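Local structure of methylmalonyl-CoA carboxyltransferase 5S subunit (Propionibacterium freudenreichii subsp. shermanii, 1RQB) at residues A[19-25]-A[276-280]; A[221-226]-A[246-250]; A[365-369]-A[381-386]; A[387-393]-A[413-418]. The protein catalyses the transfer of a carboxyl group from biotin on the 1.3S subunit to pyruvate, forming oxaloacetate at a cobalt site. One frame throughout, in Å; residues are numbered along the deposited sequence.

How the interactions relate
Interactions 1 and 2 belong to the TIM barrel, and interactions 3 and 4 to the helical part within the conserved carboxylase domain. The centres of 1 and 2 are 13 Å apart. Strands 23-29 and 248-251 are neighbours in one sheet, and Arg23 NH2 of interaction 1 lies 2.7 Å from Val246 O of interaction 2. Interaction 2 alone holds a cobalt ligand, His226. Interactions 3 and 4 share helix 384-390, with centres 12 Å apart; Ile365 CG2 packs 3.5 Å from Ile389 CD1. The two pairs are well separated: the nearest atoms of interactions 2 and 3 are about 20 Å apart, and those of 1 and 3 about 34 Å.

Interaction 1. Residues A[19-25]-A[276-280]; sequences VSEPREV and GYTTN
A short parallel strand pairing in the TIM-barrel sheet joins Glu24 to Thr278. It sets the start of strand 23-29 beside strand 277-278. Two backbone bonds hold it. Thr278 N donates to Arg23 O at 3.2 Å. Val25 N donates to Thr278 O at 2.7 Å, and this bond is nearly straight (166° at the hydrogen). The bond from Arg23 N to Gly276 O is weak.

The Tyr277 side chain carries most of the rest. Its ring runs back along residues 20-23, and the hydroxyl donates to Ser20 O at 2.9 Å. The hydroxyl comes in tilted from the carbonyl plane. Arg23 CG sits at the ring edge, 4.0 Å from Tyr277 CD2. Arg23 leaves its backbone with CG between the N and the carbonyl carbon (chi1 61°). From there the chain is extended to NE, which donates to Ser20 OG at 3.1 Å, in the guanidinium plane. Val25 CG2 lies over one guanidinium face, near its rim. On the other side of the sheet Glu24 and Thr278 run side by side, with Glu24 CG 3.9 Å from Thr278 CG2.

Helix 234-243 packs on Tyr277 through Met239 and Ile242. The second subunit is also close: its Arg15 bonds to Ser20 O, so that oxygen takes two donors. Ser20 OG also bonds to Ile242 O, and Arg23 NH2 bonds to Ile242 O and Val246 O. The buried polar atoms of Ser20 are thus well satisfied, and the guanidinium is held at NE by Ser20 OG and at NH2 by the carbonyls of Ile242 and Val246.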
loop_
_atom_site.group_PDB
_atom_site.type_symbol
_atom_site.label_atom_id
_atom_site.label_comp_id
_atom_site.label_asym_id
_atom_site.label_seq_id
_atom_site.Cartn_x
_atom_site.Cartn_y
_atom_site.Cartn_z
ATOM N N VAL A 19 -13.036 -15.072 17.259
ATOM C CA VAL A 19 -13.287 -14.477 15.938
ATOM C C VAL A 19 -14.702 -14.851 15.491
ATOM O O VAL A 19 -15.258 -15.853 15.940
ATOM C CB VAL A 19 -12.245 -14.933 14.885
ATOM C CG1 VAL A 19 -10.854 -14.486 15.323
ATOM C CG2 VAL A 19 -12.283 -16.454 14.701
ATOM N N SER A 20 -15.277 -14.046 14.609
ATOM C CA SER A 20 -16.656 -14.283 14.158
ATOM C C SER A 20 -16.757 -15.576 13.348
ATOM O O SER A 20 -15.771 -16.100 12.832
ATOM C CB SER A 20 -17.174 -13.088 13.339
ATOM O OG SER A 20 -16.330 -12.801 12.236
ATOM N N GLU A 21 -17.984 -16.077 13.259
ATOM C CA GLU A 21 -18.279 -17.317 12.526
ATOM C C GLU A 21 -18.026 -17.097 11.033
ATOM O O GLU A 21 -18.080 -15.968 10.549
ATOM C CB GLU A 21 -19.754 -17.695 12.726
ATOM C CG GLU A 21 -20.758 -16.712 12.114
ATOM C CD GLU A 21 -20.807 -15.353 12.805
ATOM O OE1 GLU A 21 -21.459 -14.437 12.252
ATOM O OE2 GLU A 21 -20.213 -15.194 13.897
ATOM N N PRO A 22 -17.726 -18.177 10.289
ATOM C CA PRO A 22 -17.480 -18.083 8.846
ATOM C C PRO A 22 -18.687 -17.373 8.228
ATOM O O PRO A 22 -19.826 -17.668 8.586
ATOM C CB PRO A 22 -17.388 -19.544 8.422
ATOM C CG PRO A 22 -16.732 -20.185 9.638
ATOM C CD PRO A 22 -17.503 -19.553 10.778
ATOM N N ARG A 23 -18.453 -16.452 7.297
ATOM C CA ARG A 23 -19.581 -15.698 6.732
ATOM C C ARG A 23 -19.105 -14.853 5.548
ATOM O O ARG A 23 -17.906 -14.698 5.325
ATOM C CB ARG A 23 -20.123 -14.763 7.824
ATOM C CG ARG A 23 -19.068 -13.751 8.304
ATOM C CD ARG A 23 -19.432 -13.037 9.646
ATOM N NE ARG A 23 -18.374 -12.087 10.012
ATOM C CZ ARG A 23 -18.346 -10.838 9.563
ATOM N NH1 ARG A 23 -19.321 -10.426 8.780
ATOM N NH2 ARG A 23 -17.327 -10.016 9.836
ATOM N N GLU A 24 -20.059 -14.300 4.803
ATOM C CA GLU A 24 -19.714 -13.421 3.679
ATOM C C GLU A 24 -19.625 -11.990 4.209
ATOM O O GLU A 24 -20.445 -11.561 5.021
ATOM C CB GLU A 24 -20.773 -13.469 2.568
ATOM C CG GLU A 24 -20.952 -14.817 1.916
ATOM C CD GLU A 24 -21.956 -14.781 0.775
ATOM O OE1 GLU A 24 -22.033 -15.780 0.040
ATOM O OE2 GLU A 24 -22.670 -13.763 0.614
ATOM N N VAL A 25 -18.605 -11.271 3.765
ATOM C CA VAL A 25 -18.419 -9.870 4.168
ATOM C C VAL A 25 -18.798 -9.002 2.966
ATOM O O VAL A 25 -18.380 -9.281 1.843
ATOM C CB VAL A 25 -16.944 -9.592 4.542
ATOM C CG1 VAL A 25 -16.784 -8.141 4.998
ATOM C CG2 VAL A 25 -16.499 -10.542 5.640
ATOM N N GLY A 276 -12.246 -18.659 6.239
ATOM C CA GLY A 276 -13.637 -18.908 6.616
ATOM C C GLY A 276 -14.490 -17.717 6.187
ATOM O O GLY A 276 -15.715 -17.803 6.103
ATOM N N TYR A 277 -13.852 -16.580 5.927
ATOM C CA TYR A 277 -14.596 -15.396 5.471
ATOM C C TYR A 277 -14.444 -15.286 3.954
ATOM O O TYR A 277 -13.458 -15.744 3.378
ATOM C CB TYR A 277 -14.038 -14.115 6.100
ATOM C CG TYR A 277 -13.949 -14.188 7.593
ATOM C CD1 TYR A 277 -12.708 -14.210 8.233
ATOM C CD2 TYR A 277 -15.107 -14.260 8.378
ATOM C CE1 TYR A 277 -12.613 -14.296 9.620
ATOM C CE2 TYR A 277 -15.024 -14.355 9.771
ATOM C CZ TYR A 277 -13.766 -14.368 10.380
ATOM O OH TYR A 277 -13.659 -14.441 11.747
ATOM N N THR A 278 -15.432 -14.695 3.308
ATOM C CA THR A 278 -15.331 -14.517 1.855
ATOM C C THR A 278 -16.205 -13.333 1.438
ATOM O O THR A 278 -16.948 -12.783 2.250
ATOM C CB THR A 278 -15.757 -15.820 1.127
ATOM O OG1 THR A 278 -15.358 -15.752 -0.247
ATOM C CG2 THR A 278 -17.263 -16.024 1.217
ATOM N N THR A 279 -16.059 -12.908 0.191
ATOM C CA THR A 279 -16.882 -11.827 -0.373
ATOM C C THR A 279 -17.632 -12.431 -1.561
ATOM O O THR A 279 -17.308 -13.531 -2.005
ATOM C CB THR A 279 -16.041 -10.674 -0.949
ATOM O OG1 THR A 279 -15.410 -11.118 -2.155
ATOM C CG2 THR A 279 -14.979 -10.205 0.050
ATOM N N ASN A 280 -18.630 -11.740 -2.083
ATOM C CA ASN A 280 -19.326 -12.304 -3.248
ATOM C C ASN A 280 -18.988 -11.469 -4.484
ATOM O O ASN A 280 -19.838 -11.241 -5.343
ATOM C CB ASN A 280 -20.847 -12.348 -3.026
ATOM C CG ASN A 280 -21.460 -10.976 -2.861
ATOM O OD1 ASN A 280 -21.271 -10.323 -1.835
ATOM N ND2 ASN A 280 -22.210 -10.530 -3.871
HETATM O O HOH W 1 -19.346 -9.587 -0.551
#

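Interaction 2. Residues A[221-226]-A[246-250]; sequences TQINLH and VDVVD. With CO (cobalt (II) ion), chain B.
The His226 ring meets Asp250 at its edge, close to the ring plane. The carboxylate is turned 72° against the ring. His226 ND1 donates to Asp250 OD2 at 2.7 Å, on the anti side of that oxygen. Other rings come near from outside: His228 and His262 both meet His226 at steep angles. The Asn224 amide is held at its own edge, where ND2 donates to an in-plane lone pair of Gln222 OE1 at 3.0 Å.

The contact lies in a beta-alpha-beta unit of the TIM barrel. Strands 223-225 and 248-250 run parallel, with helix 234-243 as the connection. Leu225 N donates to Val248 O, and Asp250 N donates to Leu225 O. Ile223 O takes two donors, Asp247 N and Val248 N. Just ahead of strand 248-250, Asp247 turns OD2 to accept from Ile223 N at 2.8 Å; Lys214 forms a salt bridge with the same oxygen.

Asn224 and Val248 point the same way, with Asn224 CG 3.5 Å from Val248 CB. Water 2 links Asn224 OD1 to Asp250 OD1. A leucine in place of Asn224 would probably leave Gln222 OE1 without its amide donor and water 2 without its Asn224 partner. On the opposite sheet face Leu225 CB packs 4.1 Å from Val246 CG2.

Asp250 is a second-shell residue. Together with the cobalt bond at NE2, its hydrogen bond to ND1 holds the rotation of the His226 ring, while Arg135 forms a salt bridge with its OD2. Asp34, His228 and the carboxylated Lys195 share the metal. Water 4 binds the cobalt at 2.3 Å, and His226 NE2 binds it at 2.2 Å.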
loop_
_atom_site.group_PDB
_atom_site.type_symbol
_atom_site.label_atom_id
_atom_site.label_comp_id
_atom_site.label_asym_id
_atom_site.label_seq_id
_atom_site.Cartn_x
_atom_site.Cartn_y
_atom_site.Cartn_z
ATOM N N THR A 221 -26.767 -5.684 14.641
ATOM C CA THR A 221 -26.357 -4.296 14.384
ATOM C C THR A 221 -25.413 -4.265 13.180
ATOM O O THR A 221 -24.316 -4.818 13.235
ATOM C CB THR A 221 -25.620 -3.691 15.604
ATOM O OG1 THR A 221 -26.434 -3.835 16.777
ATOM C CG2 THR A 221 -25.347 -2.217 15.383
ATOM N N GLN A 222 -25.840 -3.628 12.089
ATOM C CA GLN A 222 -25.007 -3.565 10.880
ATOM C C GLN A 222 -23.960 -2.455 11.006
ATOM O O GLN A 222 -24.285 -1.295 11.255
ATOM C CB GLN A 222 -25.839 -3.307 9.612
ATOM C CG GLN A 222 -24.930 -3.093 8.390
ATOM C CD GLN A 222 -25.660 -2.915 7.067
ATOM O OE1 GLN A 222 -25.090 -2.396 6.108
ATOM N NE2 GLN A 222 -26.913 -3.360 7.005
ATOM N N ILE A 223 -22.702 -2.833 10.831
ATOM C CA ILE A 223 -21.600 -1.864 10.903
ATOM C C ILE A 223 -20.793 -1.924 9.605
ATOM O O ILE A 223 -20.432 -3.003 9.139
ATOM C CB ILE A 223 -20.658 -2.164 12.081
ATOM C CG1 ILE A 223 -21.440 -2.139 13.401
ATOM C CG2 ILE A 223 -19.564 -1.123 12.129
ATOM C CD1 ILE A 223 -20.679 -2.724 14.580
ATOM N N ASN A 224 -20.553 -0.753 9.023
ATOM C CA ASN A 224 -19.763 -0.600 7.793
ATOM C C ASN A 224 -18.477 0.141 8.168
ATOM O O ASN A 224 -18.530 1.183 8.819
ATOM C CB ASN A 224 -20.523 0.238 6.758
ATOM C CG ASN A 224 -21.714 -0.492 6.133
ATOM O OD1 ASN A 224 -22.040 -0.275 4.967
ATOM N ND2 ASN A 224 -22.374 -1.332 6.908
ATOM N N LEU A 225 -17.317 -0.383 7.780
ATOM C CA LEU A 225 -16.064 0.296 8.143
ATOM C C LEU A 225 -15.474 0.997 6.918
ATOM O O LEU A 225 -15.326 0.398 5.853
ATOM C CB LEU A 225 -15.064 -0.719 8.716
ATOM C CG LEU A 225 -13.670 -0.205 9.070
ATOM C CD1 LEU A 225 -13.770 0.851 10.172
ATOM C CD2 LEU A 225 -12.800 -1.378 9.520
ATOM N N HIS A 226 -15.155 2.280 7.094
ATOM C CA HIS A 226 -14.574 3.124 6.039
ATOM C C HIS A 226 -13.199 3.605 6.506
ATOM O O HIS A 226 -13.098 4.504 7.341
ATOM C CB HIS A 226 -15.478 4.343 5.782
ATOM C CG HIS A 226 -14.972 5.268 4.714
ATOM N ND1 HIS A 226 -15.189 5.052 3.370
ATOM C CD2 HIS A 226 -14.240 6.407 4.798
ATOM C CE1 HIS A 226 -14.611 6.015 2.671
ATOM N NE2 HIS A 226 -14.029 6.852 3.515
ATOM N N VAL A 246 -17.528 -7.199 11.611
ATOM C CA VAL A 246 -18.012 -6.101 10.760
ATOM C C VAL A 246 -18.762 -6.675 9.556
ATOM O O VAL A 246 -18.374 -7.689 8.977
ATOM C CB VAL A 246 -16.848 -5.171 10.324
ATOM C CG1 VAL A 246 -16.052 -5.783 9.152
ATOM C CG2 VAL A 246 -17.415 -3.801 9.957
ATOM N N ASP A 247 -19.833 -5.992 9.167
ATOM C CA ASP A 247 -20.709 -6.471 8.087
ATOM C C ASP A 247 -20.220 -6.079 6.691
ATOM O O ASP A 247 -20.329 -6.879 5.763
ATOM C CB ASP A 247 -22.116 -5.917 8.307
ATOM C CG ASP A 247 -22.681 -6.326 9.655
ATOM O OD1 ASP A 247 -23.311 -7.399 9.721
ATOM O OD2 ASP A 247 -22.463 -5.599 10.652
ATOM N N VAL A 248 -19.702 -4.862 6.543
ATOM C CA VAL A 248 -19.277 -4.358 5.228
ATOM C C VAL A 248 -18.009 -3.514 5.377
ATOM O O VAL A 248 -17.870 -2.781 6.354
ATOM C CB VAL A 248 -20.362 -3.399 4.615
ATOM C CG1 VAL A 248 -19.878 -2.824 3.252
ATOM C CG2 VAL A 248 -21.712 -4.119 4.479
ATOM N N VAL A 249 -17.082 -3.605 4.419
ATOM C CA VAL A 249 -15.889 -2.745 4.466
ATOM C C VAL A 249 -15.785 -1.989 3.138
ATOM O O VAL A 249 -16.189 -2.513 2.100
ATOM C CB VAL A 249 -14.583 -3.559 4.752
ATOM C CG1 VAL A 249 -14.660 -4.189 6.170
ATOM C CG2 VAL A 249 -14.383 -4.638 3.709
ATOM N N ASP A 250 -15.308 -0.737 3.176
ATOM C CA ASP A 250 -15.178 0.095 1.969
ATOM C C ASP A 250 -13.775 -0.050 1.377
ATOM O O ASP A 250 -12.779 -0.010 2.099
ATOM C CB ASP A 250 -15.395 1.583 2.280
ATOM C CG ASP A 250 -16.770 1.889 2.831
ATOM O OD1 ASP A 250 -17.569 0.950 3.031
ATOM O OD2 ASP A 250 -17.043 3.088 3.067
HETATM CO CO CO B . -13.285 8.834 3.000
HETATM O O HOH W 2 -20.586 1.101 2.988
HETATM O O HOH W 3 -12.675 0.483 4.849
HETATM O O HOH W 4 -12.801 10.939 2.320
#

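Interaction 3. Residues A[365-369]-A[381-386]; sequences IVGTQ and RMTGEF
With CG anti to the backbone N (chi1 -172°), Gln369 sets that carbon over Phe386. A bend at the next bond (chi2 54°) turns the amide towards residues 381-383. Phe386 also carries its CG trans to its own N, which lays the ring under the Gln369 chain. Gln369 CG then stands over the centre of one ring face, a CH-pi contact of 3.6 Å to the centroid. The amide plane is turned 38° against the ring.

Beyond the bend the Gln369 amide grips the backbone of the other segment with both ends. Thr383 N donates to Gln369 OE1 at 3.2 Å, nearly head-on to the carbonyl. Gln369 NE2 donates to Arg381 O at 3.2 Å, from above that carbonyl's plane. NE2 also bonds to Asn373 OD1, so two acceptors fix the amide's rotation. Replacing Gln369 with an alanine is likely to leave Thr383 N and Arg381 O without these mates and to uncover a face of the Phe386 ring.

Thr383 is the N-cap of helix 384-390; its OG1 accepts from Phe386 N at 3.0 Å. A water also bridges from Ile365 O towards that hydroxyl. Thr383 CG2 touches Thr368 CG2 at 3.5 Å. Ile365 CG2 lies at the edge of the ring and 3.7 Å from Phe386 CA, while its CD1 packs on Glu385 CB.

The contact fastens the start of helix 384-390 onto the side of helix 362-376. Helix 403-413 also packs here: Val405 touches Phe386, Ala409 touches Met382 (selenomethionine), and Gln412 accepts from Met382 N.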
loop_
_atom_site.group_PDB
_atom_site.type_symbol
_atom_site.label_atom_id
_atom_site.label_comp_id
_atom_site.label_asym_id
_atom_site.label_seq_id
_atom_site.Cartn_x
_atom_site.Cartn_y
_atom_site.Cartn_z
ATOM N N ILE A 365 -9.805 24.835 10.128
ATOM C CA ILE A 365 -10.134 25.856 11.132
ATOM C C ILE A 365 -9.116 25.848 12.273
ATOM O O ILE A 365 -8.611 26.899 12.665
ATOM C CB ILE A 365 -11.546 25.630 11.709
ATOM C CG1 ILE A 365 -12.584 25.743 10.589
ATOM C CG2 ILE A 365 -11.837 26.657 12.793
ATOM C CD1 ILE A 365 -14.001 25.428 11.034
ATOM N N VAL A 366 -8.826 24.672 12.819
ATOM C CA VAL A 366 -7.868 24.564 13.929
ATOM C C VAL A 366 -6.463 24.931 13.446
ATOM O O VAL A 366 -5.725 25.634 14.134
ATOM C CB VAL A 366 -7.848 23.138 14.522
ATOM C CG1 VAL A 366 -6.653 22.979 15.452
ATOM C CG2 VAL A 366 -9.126 22.887 15.294
ATOM N N GLY A 367 -6.096 24.452 12.264
ATOM C CA GLY A 367 -4.779 24.750 11.730
ATOM C C GLY A 367 -4.548 26.241 11.554
ATOM O O GLY A 367 -3.488 26.764 11.898
ATOM N N THR A 368 -5.551 26.932 11.024
ATOM C CA THR A 368 -5.445 28.381 10.798
ATOM C C THR A 368 -5.293 29.112 12.133
ATOM O O THR A 368 -4.421 29.968 12.282
ATOM C CB THR A 368 -6.681 28.924 10.087
ATOM O OG1 THR A 368 -6.735 28.375 8.768
ATOM C CG2 THR A 368 -6.623 30.454 10.002
ATOM N N GLN A 369 -6.142 28.770 13.096
ATOM C CA GLN A 369 -6.091 29.430 14.409
ATOM C C GLN A 369 -4.735 29.160 15.063
ATOM O O GLN A 369 -4.205 30.003 15.786
ATOM C CB GLN A 369 -7.223 28.932 15.306
ATOM C CG GLN A 369 -7.343 29.704 16.599
ATOM C CD GLN A 369 -7.458 31.200 16.347
ATOM O OE1 GLN A 369 -8.282 31.637 15.544
ATOM N NE2 GLN A 369 -6.631 31.991 17.034
ATOM N N ARG A 381 -6.011 37.180 17.761
ATOM C CA ARG A 381 -6.895 37.310 16.596
ATOM C C ARG A 381 -7.465 35.930 16.257
ATOM O O ARG A 381 -6.728 35.011 15.903
ATOM C CB ARG A 381 -6.136 37.846 15.380
ATOM C CG ARG A 381 -7.018 37.945 14.140
ATOM C CD ARG A 381 -6.261 38.414 12.905
ATOM N NE ARG A 381 -7.129 38.448 11.727
ATOM C CZ ARG A 381 -6.723 38.763 10.500
ATOM N NH1 ARG A 381 -5.454 39.076 10.272
ATOM N NH2 ARG A 381 -7.590 38.764 9.495
HETATM N N MSE A 382 -8.779 35.795 16.376
HETATM C CA MSE A 382 -9.453 34.526 16.072
HETATM C C MSE A 382 -10.243 34.665 14.770
HETATM O O MSE A 382 -10.892 35.682 14.528
HETATM C CB MSE A 382 -10.428 34.153 17.189
HETATM C CG MSE A 382 -9.791 33.887 18.531
HETATM SE SE MSE A 382 -11.127 33.567 19.892
HETATM C CE MSE A 382 -12.425 32.622 18.839
ATOM N N THR A 383 -10.179 33.640 13.931
ATOM C CA THR A 383 -10.941 33.665 12.676
ATOM C C THR A 383 -12.427 33.600 13.037
ATOM O O THR A 383 -12.785 33.203 14.146
ATOM C CB THR A 383 -10.594 32.460 11.794
ATOM O OG1 THR A 383 -11.055 31.260 12.423
ATOM C CG2 THR A 383 -9.091 32.364 11.601
ATOM N N GLY A 384 -13.291 33.992 12.110
ATOM C CA GLY A 384 -14.713 33.955 12.394
ATOM C C GLY A 384 -15.204 32.533 12.599
ATOM O O GLY A 384 -16.105 32.283 13.396
ATOM N N GLU A 385 -14.593 31.601 11.875
ATOM C CA GLU A 385 -14.967 30.182 11.956
ATOM C C GLU A 385 -14.562 29.620 13.320
ATOM O O GLU A 385 -15.334 28.904 13.955
ATOM C CB GLU A 385 -14.276 29.380 10.849
ATOM C CG GLU A 385 -14.579 29.848 9.427
ATOM C CD GLU A 385 -13.990 31.220 9.119
ATOM O OE1 GLU A 385 -12.776 31.418 9.352
ATOM O OE2 GLU A 385 -14.738 32.100 8.638
ATOM N N PHE A 386 -13.352 29.940 13.773
ATOM C CA PHE A 386 -12.900 29.420 15.071
ATOM C C PHE A 386 -13.801 29.973 16.175
ATOM O O PHE A 386 -14.179 29.255 17.101
ATOM C CB PHE A 386 -11.453 29.810 15.378
ATOM C CG PHE A 386 -10.935 29.203 16.652
ATOM C CD1 PHE A 386 -10.595 27.853 16.707
ATOM C CD2 PHE A 386 -10.845 29.960 17.812
ATOM C CE1 PHE A 386 -10.176 27.265 17.906
ATOM C CE2 PHE A 386 -10.430 29.386 19.016
ATOM C CZ PHE A 386 -10.095 28.036 19.064
HETATM O O HOH W 5 -9.678 29.273 11.672
#

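Interaction 4. Residues A[387-393]-A[413-418]; sequences ADIMLGY and SGKKPI
Tyr393, whose N closes the Schellman motif at the end of helix 384-390 by donating to Asp388 O, meets Ile418. Gly392 is the positive-phi residue of that motif. The tight part of the contact is here. Ile418 CD1 sits over the centre of one Tyr393 ring face, 4.0 Å from the centroid. Ile418 N donates to Leu391 O at 2.9 Å, almost straight (175°). The positive phi of Gly392 suits glycine, and Ile418 O lies close on that side. Leu391 CD2 packs 3.8 Å from Pro417 CG.

The outer side is looser and belongs to the exposed Lys415. Its chain is extended beyond CG and crosses the opposite face of the Tyr393 ring, where CD lies near the rim. Its NZ stands over that face at 4.7 Å from the centroid, a cation-pi contact. The same NZ forms a salt bridge with Asp388 OD2 at 2.9 Å, on the syn lone pair. Two attractions thus hold the lysine end, though in a solvent-facing place.

Ser413 closes helix 403-413 with an ST turn: its OG accepts from Lys415 N, and bonds as well to Ala409 O. At the Tyr393 ring edge the hydroxyl OH donates to Lys416 O at 2.8 Å, in the carbonyl plane.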
loop_
_atom_site.group_PDB
_atom_site.type_symbol
_atom_site.label_atom_id
_atom_site.label_comp_id
_atom_site.label_asym_id
_atom_site.label_seq_id
_atom_site.Cartn_x
_atom_site.Cartn_y
_atom_site.Cartn_z
ATOM N N ALA A 387 -14.136 31.253 16.062
ATOM C CA ALA A 387 -15.010 31.897 17.054
ATOM C C ALA A 387 -16.346 31.153 17.109
ATOM O O ALA A 387 -16.898 30.933 18.185
ATOM C CB ALA A 387 -15.243 33.353 16.680
ATOM N N ASP A 388 -16.859 30.762 15.945
ATOM C CA ASP A 388 -18.149 30.059 15.868
ATOM C C ASP A 388 -18.059 28.694 16.552
ATOM O O ASP A 388 -18.989 28.285 17.245
ATOM C CB ASP A 388 -18.584 29.893 14.405
ATOM C CG ASP A 388 -19.422 31.066 13.905
ATOM O OD1 ASP A 388 -19.662 31.149 12.682
ATOM O OD2 ASP A 388 -19.851 31.897 14.732
ATOM N N ILE A 389 -16.953 27.979 16.347
ATOM C CA ILE A 389 -16.785 26.672 16.997
ATOM C C ILE A 389 -16.785 26.860 18.516
ATOM O O ILE A 389 -17.502 26.170 19.240
ATOM C CB ILE A 389 -15.451 25.991 16.609
ATOM C CG1 ILE A 389 -15.458 25.619 15.126
ATOM C CG2 ILE A 389 -15.244 24.744 17.456
ATOM C CD1 ILE A 389 -14.214 24.877 14.666
HETATM N N MSE A 390 -15.989 27.812 18.992
HETATM C CA MSE A 390 -15.870 28.066 20.436
HETATM C C MSE A 390 -17.212 28.494 21.036
HETATM O O MSE A 390 -17.492 28.193 22.194
HETATM C CB MSE A 390 -14.826 29.154 20.715
HETATM C CG MSE A 390 -13.403 28.790 20.324
HETATM SE SE MSE A 390 -12.772 27.213 21.273
HETATM C CE MSE A 390 -13.414 27.638 23.051
ATOM N N LEU A 391 -18.047 29.175 20.260
ATOM C CA LEU A 391 -19.328 29.663 20.791
ATOM C C LEU A 391 -20.464 28.660 20.574
ATOM O O LEU A 391 -21.609 28.935 20.929
ATOM C CB LEU A 391 -19.674 31.015 20.157
ATOM C CG LEU A 391 -18.620 32.082 20.473
ATOM C CD1 LEU A 391 -18.821 33.309 19.599
ATOM C CD2 LEU A 391 -18.692 32.433 21.946
ATOM N N GLY A 392 -20.160 27.500 19.994
ATOM C CA GLY A 392 -21.188 26.489 19.791
ATOM C C GLY A 392 -22.057 26.584 18.547
ATOM O O GLY A 392 -23.052 25.870 18.431
ATOM N N TYR A 393 -21.678 27.417 17.588
ATOM C CA TYR A 393 -22.519 27.557 16.391
ATOM C C TYR A 393 -22.313 26.390 15.423
ATOM O O TYR A 393 -22.977 26.308 14.392
ATOM C CB TYR A 393 -22.288 28.913 15.728
ATOM C CG TYR A 393 -22.927 30.018 16.542
ATOM C CD1 TYR A 393 -22.303 30.510 17.686
ATOM C CD2 TYR A 393 -24.199 30.503 16.224
ATOM C CE1 TYR A 393 -22.926 31.457 18.504
ATOM C CE2 TYR A 393 -24.834 31.450 17.039
ATOM C CZ TYR A 393 -24.189 31.920 18.178
ATOM O OH TYR A 393 -24.802 32.837 19.008
ATOM N N SER A 413 -16.428 38.440 18.951
ATOM C CA SER A 413 -17.481 38.232 17.948
ATOM C C SER A 413 -18.751 38.980 18.361
ATOM O O SER A 413 -19.570 39.345 17.519
ATOM C CB SER A 413 -17.799 36.744 17.820
ATOM O OG SER A 413 -18.368 36.259 19.022
ATOM N N GLY A 414 -18.906 39.201 19.662
ATOM C CA GLY A 414 -20.092 39.882 20.143
ATOM C C GLY A 414 -21.271 38.926 20.188
ATOM O O GLY A 414 -22.379 39.307 20.562
ATOM N N LYS A 415 -21.032 37.677 19.797
ATOM C CA LYS A 415 -22.093 36.660 19.811
ATOM C C LYS A 415 -22.117 35.959 21.170
ATOM O O LYS A 415 -21.077 35.720 21.780
ATOM C CB LYS A 415 -21.864 35.596 18.743
ATOM C CG LYS A 415 -21.906 36.060 17.310
ATOM C CD LYS A 415 -21.748 34.845 16.408
ATOM C CE LYS A 415 -21.815 35.192 14.938
ATOM N NZ LYS A 415 -21.807 33.950 14.116
ATOM N N LYS A 416 -23.318 35.627 21.624
ATOM C CA LYS A 416 -23.487 34.923 22.904
ATOM C C LYS A 416 -23.324 33.421 22.657
ATOM O O LYS A 416 -23.769 32.896 21.638
ATOM C CB LYS A 416 -24.868 35.238 23.485
ATOM C CG LYS A 416 -26.028 34.888 22.564
ATOM C CD LYS A 416 -27.381 35.347 23.119
ATOM C CE LYS A 416 -27.712 34.732 24.477
ATOM N NZ LYS A 416 -26.894 35.300 25.592
ATOM N N PRO A 417 -22.666 32.716 23.584
ATOM C CA PRO A 417 -22.456 31.271 23.435
ATOM C C PRO A 417 -23.784 30.511 23.454
ATOM O O PRO A 417 -24.695 30.870 24.198
ATOM C CB PRO A 417 -21.597 30.913 24.651
ATOM C CG PRO A 417 -20.954 32.219 25.044
ATOM C CD PRO A 417 -22.064 33.205 24.835
ATOM N N ILE A 418 -23.891 29.469 22.635
ATOM C CA ILE A 418 -25.110 28.648 22.602
ATOM C C ILE A 418 -24.713 27.193 22.858
ATOM O O ILE A 418 -23.550 26.824 22.702
ATOM C CB ILE A 418 -25.847 28.752 21.246
ATOM C CG1 ILE A 418 -25.011 28.119 20.125
ATOM C CG2 ILE A 418 -26.125 30.210 20.923
ATOM C CD1 ILE A 418 -25.760 28.002 18.808
HETATM O O HOH W 6 -20.383 27.157 23.845
#